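Local atomic coordinates of cytochrome CH (Methylobacterium extorquens, PDB entry 1QN2), a protein that carries a covalently attached heme c and probably shuttles electrons as a class I c-type cytochrome, the cytochrome c2 type, in electron transport. Residues K63-D68 / P74-V79; K9-C14 / H18-N23. All blocks are in the same frame, centred on the assembly; numbering follows the deposited sequence.

Contact 1: K63-D68 / P74-V79; sequences KQWLAD and PGTKMV. With HEC (heme c), chain D.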
loop_
_atom_site.group_PDB
_atom_site.type_symbol
_atom_site.label_atom_id
_atom_site.label_comp_id
_atom_site.label_asym_id
_atom_site.label_seq_id
_atom_site.Cartn_x
_atom_site.Cartn_y
_atom_site.Cartn_z
ATOM N N LYS A 63 1.439 -8.083 0.153
ATOM C CA LYS A 63 0.302 -9.013 0.141
ATOM C C LYS A 63 -0.346 -9.053 1.530
ATOM O O LYS A 63 -1.554 -8.919 1.667
ATOM C CB LYS A 63 0.802 -10.422 -0.213
ATOM C CG LYS A 63 0.154 -11.051 -1.426
ATOM C CD LYS A 63 1.152 -11.982 -2.113
ATOM C CE LYS A 63 0.488 -12.850 -3.169
ATOM N NZ LYS A 63 1.381 -13.964 -3.597
ATOM N N GLN A 64 0.490 -9.241 2.551
ATOM C CA GLN A 64 -0.071 -9.295 3.907
ATOM C C GLN A 64 -0.683 -7.971 4.312
ATOM O O GLN A 64 -1.782 -7.930 4.862
ATOM C CB GLN A 64 1.000 -9.751 4.896
ATOM C CG GLN A 64 1.542 -11.129 4.468
ATOM C CD GLN A 64 2.631 -11.635 5.388
ATOM O OE1 GLN A 64 3.067 -10.944 6.307
ATOM N NE2 GLN A 64 3.084 -12.859 5.140
ATOM N N TRP A 65 0.016 -6.881 4.028
ATOM C CA TRP A 65 -0.418 -5.529 4.336
ATOM C C TRP A 65 -1.770 -5.196 3.744
ATOM O O TRP A 65 -2.645 -4.628 4.408
ATOM C CB TRP A 65 0.634 -4.524 3.868
ATOM C CG TRP A 65 0.271 -3.083 3.887
ATOM C CD1 TRP A 65 0.090 -2.250 2.810
ATOM C CD2 TRP A 65 0.129 -2.265 5.054
ATOM N NE1 TRP A 65 -0.177 -0.970 3.249
ATOM C CE2 TRP A 65 -0.166 -0.959 4.619
ATOM C CE3 TRP A 65 0.226 -2.522 6.429
ATOM C CZ2 TRP A 65 -0.375 0.088 5.514
ATOM C CZ3 TRP A 65 0.019 -1.479 7.312
ATOM C CH2 TRP A 65 -0.277 -0.192 6.852
ATOM N N LEU A 66 -1.994 -5.522 2.469
ATOM C CA LEU A 66 -3.292 -5.208 1.877
ATOM C C LEU A 66 -4.389 -6.121 2.378
ATOM O O LEU A 66 -5.558 -5.714 2.442
ATOM C CB LEU A 66 -3.206 -5.225 0.350
ATOM C CG LEU A 66 -2.248 -4.213 -0.287
ATOM C CD1 LEU A 66 -2.436 -4.128 -1.811
ATOM C CD2 LEU A 66 -2.451 -2.814 0.296
ATOM N N ALA A 67 -4.082 -7.366 2.750
ATOM C CA ALA A 67 -5.144 -8.255 3.232
ATOM C C ALA A 67 -5.692 -7.790 4.578
ATOM O O ALA A 67 -6.882 -7.937 4.871
ATOM C CB ALA A 67 -4.612 -9.680 3.347
ATOM N N ASP A 68 -4.827 -7.222 5.406
ATOM C CA ASP A 68 -5.248 -6.737 6.741
ATOM C C ASP A 68 -4.119 -5.851 7.302
ATOM O O ASP A 68 -3.199 -6.362 7.930
ATOM C CB ASP A 68 -5.380 -7.974 7.661
ATOM C CG ASP A 68 -6.174 -7.678 8.911
ATOM O OD1 ASP A 68 -6.228 -6.501 9.319
ATOM O OD2 ASP A 68 -6.752 -8.622 9.493
ATOM N N PRO A 74 0.319 -3.459 13.640
ATOM C CA PRO A 74 -0.564 -2.923 14.686
ATOM C C PRO A 74 -0.202 -1.474 14.992
ATOM O O PRO A 74 0.962 -1.137 15.201
ATOM C CB PRO A 74 -0.263 -3.821 15.889
ATOM C CG PRO A 74 0.159 -5.119 15.251
ATOM C CD PRO A 74 1.017 -4.682 14.048
ATOM N N GLY A 75 -1.227 -0.630 14.997
ATOM C CA GLY A 75 -1.029 0.773 15.263
ATOM C C GLY A 75 -0.889 1.648 14.035
ATOM O O GLY A 75 -0.703 2.860 14.174
ATOM N N THR A 76 -0.985 1.093 12.826
ATOM C CA THR A 76 -0.867 1.963 11.645
ATOM C C THR A 76 -2.033 2.937 11.574
ATOM O O THR A 76 -3.132 2.664 12.074
ATOM C CB THR A 76 -0.880 1.104 10.348
ATOM O OG1 THR A 76 -0.945 1.992 9.214
ATOM C CG2 THR A 76 -2.114 0.216 10.341
ATOM N N LYS A 77 -1.833 4.098 10.942
ATOM C CA LYS A 77 -2.964 5.019 10.850
ATOM C C LYS A 77 -3.752 4.790 9.572
ATOM O O LYS A 77 -4.672 5.531 9.216
ATOM C CB LYS A 77 -2.582 6.450 11.051
ATOM C CG LYS A 77 -1.566 7.051 10.103
ATOM C CD LYS A 77 -1.355 8.523 10.464
ATOM C CE LYS A 77 -0.104 9.086 9.797
ATOM N NZ LYS A 77 -0.001 10.557 10.046
ATOM N N MET A 78 -3.394 3.735 8.835
ATOM C CA MET A 78 -4.168 3.454 7.609
ATOM C C MET A 78 -5.459 2.714 8.006
ATOM O O MET A 78 -5.412 1.512 8.259
ATOM C CB MET A 78 -3.358 2.535 6.679
ATOM C CG MET A 78 -4.225 2.125 5.461
ATOM S SD MET A 78 -3.147 1.558 4.089
ATOM C CE MET A 78 -4.214 0.220 3.542
ATOM N N VAL A 79 -6.551 3.462 8.056
ATOM C CA VAL A 79 -7.853 2.900 8.418
ATOM C C VAL A 79 -8.511 2.296 7.165
ATOM O O VAL A 79 -9.122 3.011 6.382
ATOM C CB VAL A 79 -8.785 3.991 8.980
ATOM C CG1 VAL A 79 -10.110 3.379 9.413
ATOM C CG2 VAL A 79 -8.096 4.702 10.143
HETATM FE FE HEC D . -3.096 3.199 2.325
HETATM C CHA HEC D . -0.092 3.736 3.889
HETATM C CHB HEC D . -1.538 1.144 0.042
HETATM C CHC HEC D . -6.176 2.117 1.189
HETATM C CHD HEC D . -4.566 5.610 4.159
HETATM N NA HEC D . -1.139 2.570 1.997
HETATM C C1A HEC D . -0.056 2.889 2.790
HETATM C C2A HEC D . 1.011 2.208 2.278
HETATM C C3A HEC D . 0.614 1.482 1.200
HETATM C C4A HEC D . -0.735 1.705 1.023
HETATM C CMA HEC D . 1.612 0.624 0.431
HETATM C CAA HEC D . 2.427 2.247 2.801
HETATM C CBA HEC D . 3.198 3.338 2.058
HETATM C CGA HEC D . 4.580 3.641 2.625
HETATM O O1A HEC D . 5.184 2.837 3.378
HETATM O O2A HEC D . 5.278 4.494 2.009
HETATM N NB HEC D . -3.755 1.902 0.837
HETATM C C1B HEC D . -2.917 1.203 0.008
HETATM C C2B HEC D . -3.710 0.656 -0.975
HETATM C C3B HEC D . -5.027 0.829 -0.618
HETATM C C4B HEC D . -5.053 1.676 0.486
HETATM C CMB HEC D . -3.335 -0.212 -2.165
HETATM C CAB HEC D . -6.105 0.230 -1.274
HETATM C CBB HEC D . -6.322 -1.150 -1.203
HETATM N NC HEC D . -5.061 3.746 2.655
HETATM C C1C HEC D . -6.162 3.221 2.036
HETATM C C2C HEC D . -7.224 4.010 2.418
HETATM C C3C HEC D . -6.778 5.018 3.234
HETATM C C4C HEC D . -5.423 4.828 3.401
HETATM C CMC HEC D . -8.704 4.003 2.076
HETATM C CAC HEC D . -7.566 6.026 3.799
HETATM C CBC HEC D . -8.736 5.775 4.522
HETATM N ND HEC D . -2.416 4.484 3.787
HETATM C C1D HEC D . -3.239 5.350 4.430
HETATM C C2D HEC D . -2.478 5.941 5.419
HETATM C C3D HEC D . -1.223 5.434 5.330
HETATM C C4D HEC D . -1.165 4.499 4.327
HETATM C CMD HEC D . -2.808 6.983 6.472
HETATM C CAD HEC D . -0.064 5.761 6.253
HETATM C CBD HEC D . -0.141 4.605 7.269
HETATM C CGD HEC D . 0.715 4.844 8.509
HETATM O O1D HEC D . 0.596 4.007 9.445
HETATM O O2D HEC D . 1.562 5.761 8.577
#
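Trp-65 brings the outer rim of its six-membered ring up to Thr-76 and Met-78. Its atom CH2 meets Thr-76 OG1 at 3.3 Å. The hydroxyl lies at the ring edge, near the indole plane. Met-78 approaches obliquely, with SD 3.4 Å from Trp-65 CZ2. This is a Met-aromatic contact, with the sulfur 59° off the ring normal. Trp-65 has CG anti to its own N (chi1 170°), which carries the indole off the helix and over to the heme. There Trp-65 NE1 comes to 3.3 Å from heme C3A. This N-H is buried and has no hydrogen-bond partner in the model.

Met-78 SD is an axial ligand of the heme iron, at 2.4 Å from FE. Thr-76 is held by two bonds. Its OG1 donates to heme propionate atom O1D at 2.5 Å. The same OG1 accepts from Met-78 N at 3.0 Å, in a nearly straight bond (167°). This closes an ST turn and fixes the rotation of the hydroxyl. Lys-77 N gives O1D a second donor, at 2.9 Å. One propionate oxygen is thus tied to the two residues just before the ligand, by a hydroxyl and a backbone N-H, in the methionine-bearing loop of a class I cytochrome c.

The tryptophan stands on helix 59-67, and the loop 74-79 runs between helices 69-72 and 86-98. Trp-65 also meets the ring of Trp-57 and touches Lys-72 of helix 69-72. Met-78 touches Pro-69 of that helix, while Leu-66 packs on Ile-92 of helix 86-98.

Contact 2: K9-C14 / H18-N23; sequences KAFAPC and HNFEKN. With HEC (heme c), chain D.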
loop_
_atom_site.group_PDB
_atom_site.type_symbol
_atom_site.label_atom_id
_atom_site.label_comp_id
_atom_site.label_asym_id
_atom_site.label_seq_id
_atom_site.Cartn_x
_atom_site.Cartn_y
_atom_site.Cartn_z
ATOM N N LYS A 9 -8.612 -1.311 -11.738
ATOM C CA LYS A 9 -10.027 -1.289 -11.384
ATOM C C LYS A 9 -10.222 -1.544 -9.887
ATOM O O LYS A 9 -11.081 -0.919 -9.257
ATOM C CB LYS A 9 -10.773 -2.370 -12.185
ATOM C CG LYS A 9 -12.281 -2.277 -12.050
ATOM C CD LYS A 9 -12.972 -2.757 -13.320
ATOM C CE LYS A 9 -14.483 -2.646 -13.197
ATOM N NZ LYS A 9 -15.108 -3.951 -12.841
ATOM N N ALA A 10 -9.439 -2.447 -9.311
ATOM C CA ALA A 10 -9.536 -2.787 -7.890
ATOM C C ALA A 10 -8.955 -1.715 -6.988
ATOM O O ALA A 10 -9.145 -1.716 -5.760
ATOM C CB ALA A 10 -8.803 -4.114 -7.651
ATOM N N PHE A 11 -8.233 -0.761 -7.557
ATOM C CA PHE A 11 -7.613 0.312 -6.805
ATOM C C PHE A 11 -8.588 1.379 -6.367
ATOM O O PHE A 11 -8.264 2.273 -5.572
ATOM C CB PHE A 11 -6.441 0.895 -7.587
ATOM C CG PHE A 11 -5.587 1.870 -6.839
ATOM C CD1 PHE A 11 -4.564 1.441 -6.019
ATOM C CD2 PHE A 11 -5.805 3.230 -6.984
ATOM C CE1 PHE A 11 -3.767 2.321 -5.321
ATOM C CE2 PHE A 11 -4.997 4.112 -6.304
ATOM C CZ PHE A 11 -3.996 3.681 -5.461
ATOM N N ALA A 12 -9.823 1.327 -6.854
ATOM C CA ALA A 12 -10.849 2.284 -6.534
ATOM C C ALA A 12 -10.924 2.689 -5.086
ATOM O O ALA A 12 -10.883 3.884 -4.759
ATOM C CB ALA A 12 -12.205 1.868 -7.077
ATOM N N PRO A 13 -11.046 1.744 -4.144
ATOM C CA PRO A 13 -11.133 2.124 -2.733
ATOM C C PRO A 13 -9.931 2.918 -2.254
ATOM O O PRO A 13 -10.080 3.816 -1.419
ATOM C CB PRO A 13 -11.214 0.784 -2.007
ATOM C CG PRO A 13 -10.848 -0.260 -3.014
ATOM C CD PRO A 13 -11.292 0.308 -4.342
ATOM N N CYS A 14 -8.743 2.616 -2.763
ATOM C CA CYS A 14 -7.518 3.288 -2.376
ATOM C C CYS A 14 -7.457 4.742 -2.782
ATOM O O CYS A 14 -6.757 5.550 -2.145
ATOM C CB CYS A 14 -6.302 2.535 -2.967
ATOM S SG CYS A 14 -6.528 0.735 -2.987
ATOM N N HIS A 18 -5.164 7.841 -1.539
ATOM C CA HIS A 18 -3.865 7.769 -2.214
ATOM C C HIS A 18 -3.982 8.154 -3.699
ATOM O O HIS A 18 -5.009 7.958 -4.320
ATOM C CB HIS A 18 -3.389 6.288 -2.179
ATOM C CG HIS A 18 -2.959 5.800 -0.837
ATOM N ND1 HIS A 18 -1.838 6.273 -0.194
ATOM C CD2 HIS A 18 -3.491 4.852 -0.024
ATOM C CE1 HIS A 18 -1.695 5.646 0.960
ATOM N NE2 HIS A 18 -2.691 4.791 1.090
ATOM N N ASN A 19 -2.873 8.669 -4.198
ATOM C CA ASN A 19 -2.609 9.098 -5.544
ATOM C C ASN A 19 -1.147 8.909 -5.901
ATOM O O ASN A 19 -0.365 8.540 -5.009
ATOM C CB ASN A 19 -3.141 10.446 -5.907
ATOM C CG ASN A 19 -2.258 11.612 -5.556
ATOM O OD1 ASN A 19 -1.138 11.755 -6.043
ATOM N ND2 ASN A 19 -2.776 12.480 -4.685
ATOM N N PHE A 20 -0.718 9.126 -7.146
ATOM C CA PHE A 20 0.697 8.901 -7.407
ATOM C C PHE A 20 1.477 10.168 -7.634
ATOM O O PHE A 20 2.616 10.116 -8.106
ATOM C CB PHE A 20 0.882 7.917 -8.561
ATOM C CG PHE A 20 0.207 6.593 -8.314
ATOM C CD1 PHE A 20 -1.113 6.409 -8.678
ATOM C CD2 PHE A 20 0.914 5.553 -7.732
ATOM C CE1 PHE A 20 -1.726 5.185 -8.501
ATOM C CE2 PHE A 20 0.295 4.332 -7.516
ATOM C CZ PHE A 20 -1.025 4.155 -7.903
ATOM N N GLU A 21 0.891 11.311 -7.298
ATOM C CA GLU A 21 1.562 12.581 -7.500
ATOM C C GLU A 21 1.684 13.401 -6.239
ATOM O O GLU A 21 2.621 14.202 -6.111
ATOM C CB GLU A 21 0.864 13.373 -8.602
ATOM N N LYS A 22 0.782 13.252 -5.266
ATOM C CA LYS A 22 0.960 14.097 -4.070
ATOM C C LYS A 22 0.408 13.407 -2.823
ATOM O O LYS A 22 -0.392 12.480 -2.907
ATOM C CB LYS A 22 0.170 15.408 -4.294
ATOM C CG LYS A 22 -1.308 15.130 -4.541
ATOM C CD LYS A 22 -1.927 16.166 -5.464
ATOM C CE LYS A 22 -2.464 17.353 -4.683
ATOM N NZ LYS A 22 -3.440 18.151 -5.477
ATOM N N ASN A 23 0.845 13.907 -1.674
ATOM C CA ASN A 23 0.395 13.400 -0.376
ATOM C C ASN A 23 -0.973 14.014 -0.037
ATOM O O ASN A 23 -1.210 15.185 -0.320
ATOM C CB ASN A 23 1.394 13.829 0.715
ATOM C CG ASN A 23 2.693 13.068 0.682
ATOM O OD1 ASN A 23 2.750 11.908 0.269
ATOM N ND2 ASN A 23 3.768 13.715 1.121
HETATM FE FE HEC D . -3.096 3.199 2.325
HETATM C CHA HEC D . -0.092 3.736 3.889
HETATM C CHB HEC D . -1.538 1.144 0.042
HETATM C CHC HEC D . -6.176 2.117 1.189
HETATM C CHD HEC D . -4.566 5.610 4.159
HETATM N NA HEC D . -1.139 2.570 1.997
HETATM C C1A HEC D . -0.056 2.889 2.790
HETATM C C2A HEC D . 1.011 2.208 2.278
HETATM C C3A HEC D . 0.614 1.482 1.200
HETATM C C4A HEC D . -0.735 1.705 1.023
HETATM C CMA HEC D . 1.612 0.624 0.431
HETATM C CAA HEC D . 2.427 2.247 2.801
HETATM C CBA HEC D . 3.198 3.338 2.058
HETATM C CGA HEC D . 4.580 3.641 2.625
HETATM O O1A HEC D . 5.184 2.837 3.378
HETATM O O2A HEC D . 5.278 4.494 2.009
HETATM N NB HEC D . -3.755 1.902 0.837
HETATM C C1B HEC D . -2.917 1.203 0.008
HETATM C C2B HEC D . -3.710 0.656 -0.975
HETATM C C3B HEC D . -5.027 0.829 -0.618
HETATM C C4B HEC D . -5.053 1.676 0.486
HETATM C CMB HEC D . -3.335 -0.212 -2.165
HETATM C CAB HEC D . -6.105 0.230 -1.274
HETATM C CBB HEC D . -6.322 -1.150 -1.203
HETATM N NC HEC D . -5.061 3.746 2.655
HETATM C C1C HEC D . -6.162 3.221 2.036
HETATM C C2C HEC D . -7.224 4.010 2.418
HETATM C C3C HEC D . -6.778 5.018 3.234
HETATM C C4C HEC D . -5.423 4.828 3.401
HETATM C CMC HEC D . -8.704 4.003 2.076
HETATM C CAC HEC D . -7.566 6.026 3.799
HETATM C CBC HEC D . -8.736 5.775 4.522
HETATM N ND HEC D . -2.416 4.484 3.787
HETATM C C1D HEC D . -3.239 5.350 4.430
HETATM C C2D HEC D . -2.478 5.941 5.419
HETATM C C3D HEC D . -1.223 5.434 5.330
HETATM C C4D HEC D . -1.165 4.499 4.327
HETATM C CMD HEC D . -2.808 6.983 6.472
HETATM C CAD HEC D . -0.064 5.761 6.253
HETATM C CBD HEC D . -0.141 4.605 7.269
HETATM C CGD HEC D . 0.715 4.844 8.509
HETATM O O1D HEC D . 0.596 4.007 9.445
HETATM O O2D HEC D . 1.562 5.761 8.577
#
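Phe-11 and Phe-20 form the aromatic part of this contact. The two planes are inclined by 28° and strongly offset, so little of one ring lies over the other. The centroids lie 5.5 Å apart, and the closest atoms are Phe-11 CZ and Phe-20 CZ, at 3.9 Å. Phe-11 CG lies trans to its own N (chi1 -171°), which swings the ring across to Phe-20 and His-18. Phe-11 CZ also reaches His-18 CB at 4.2 Å, and Phe-11 CE1 lies near heme CMB. One face of the Phe-11 ring is covered by Cys-14 CB, 3.4 Å above the plane over the ring centre. An alanine in place of Phe-11 is likely to leave Phe-20 without its ring partner and open a gap beside Cys-14 CB and the heme methyl CMB.

The bonds to heme belong to the CXXCH motif. Cys-14 SG is joined to heme CAB by a thioether, 1.8 Å long. His-18 NE2 binds FE at 2.1 Å. The other imidazole nitrogen, ND1, is hydrogen-bonded to Pro-27 O, which should fix the ring's rotation.

Two polar contacts shape the backbone. His-18 N donates to Cys-14 O at 2.9 Å, bent at the hydrogen (133°), and so closes the short turn between the two heme-binding residues. Asn-19 OD1 accepts Lys-22 N on a lone pair, at 2.6 Å, in an Asx motif.

Segment 9-14 begins within helix 4-10, while 18-23 is loop. Helix 86-98 lies against both: Leu-96 touches Phe-11 and Phe-20, and Tyr-95 meets Phe-11 edge-to-face.

In the fold
From the N terminus, helix 4-10 leads into contact 2, which closes the short heme-attachment turn between 9-14 and 18-23. The chain then passes through a long loop and helix 48-53 before it reaches helix 59-67. Contact 1 closes a second loop, which holds helix 69-72. The two contacts are in series and neither nest nor cross. Their centres are about 16 Å apart, and they do not touch. Heme c links them, because His-18 and Met-78 bind its iron from opposite faces. Helix 86-98 ends the fold and packs on side chains from both contacts, tying the N-terminal part to helix 59-67.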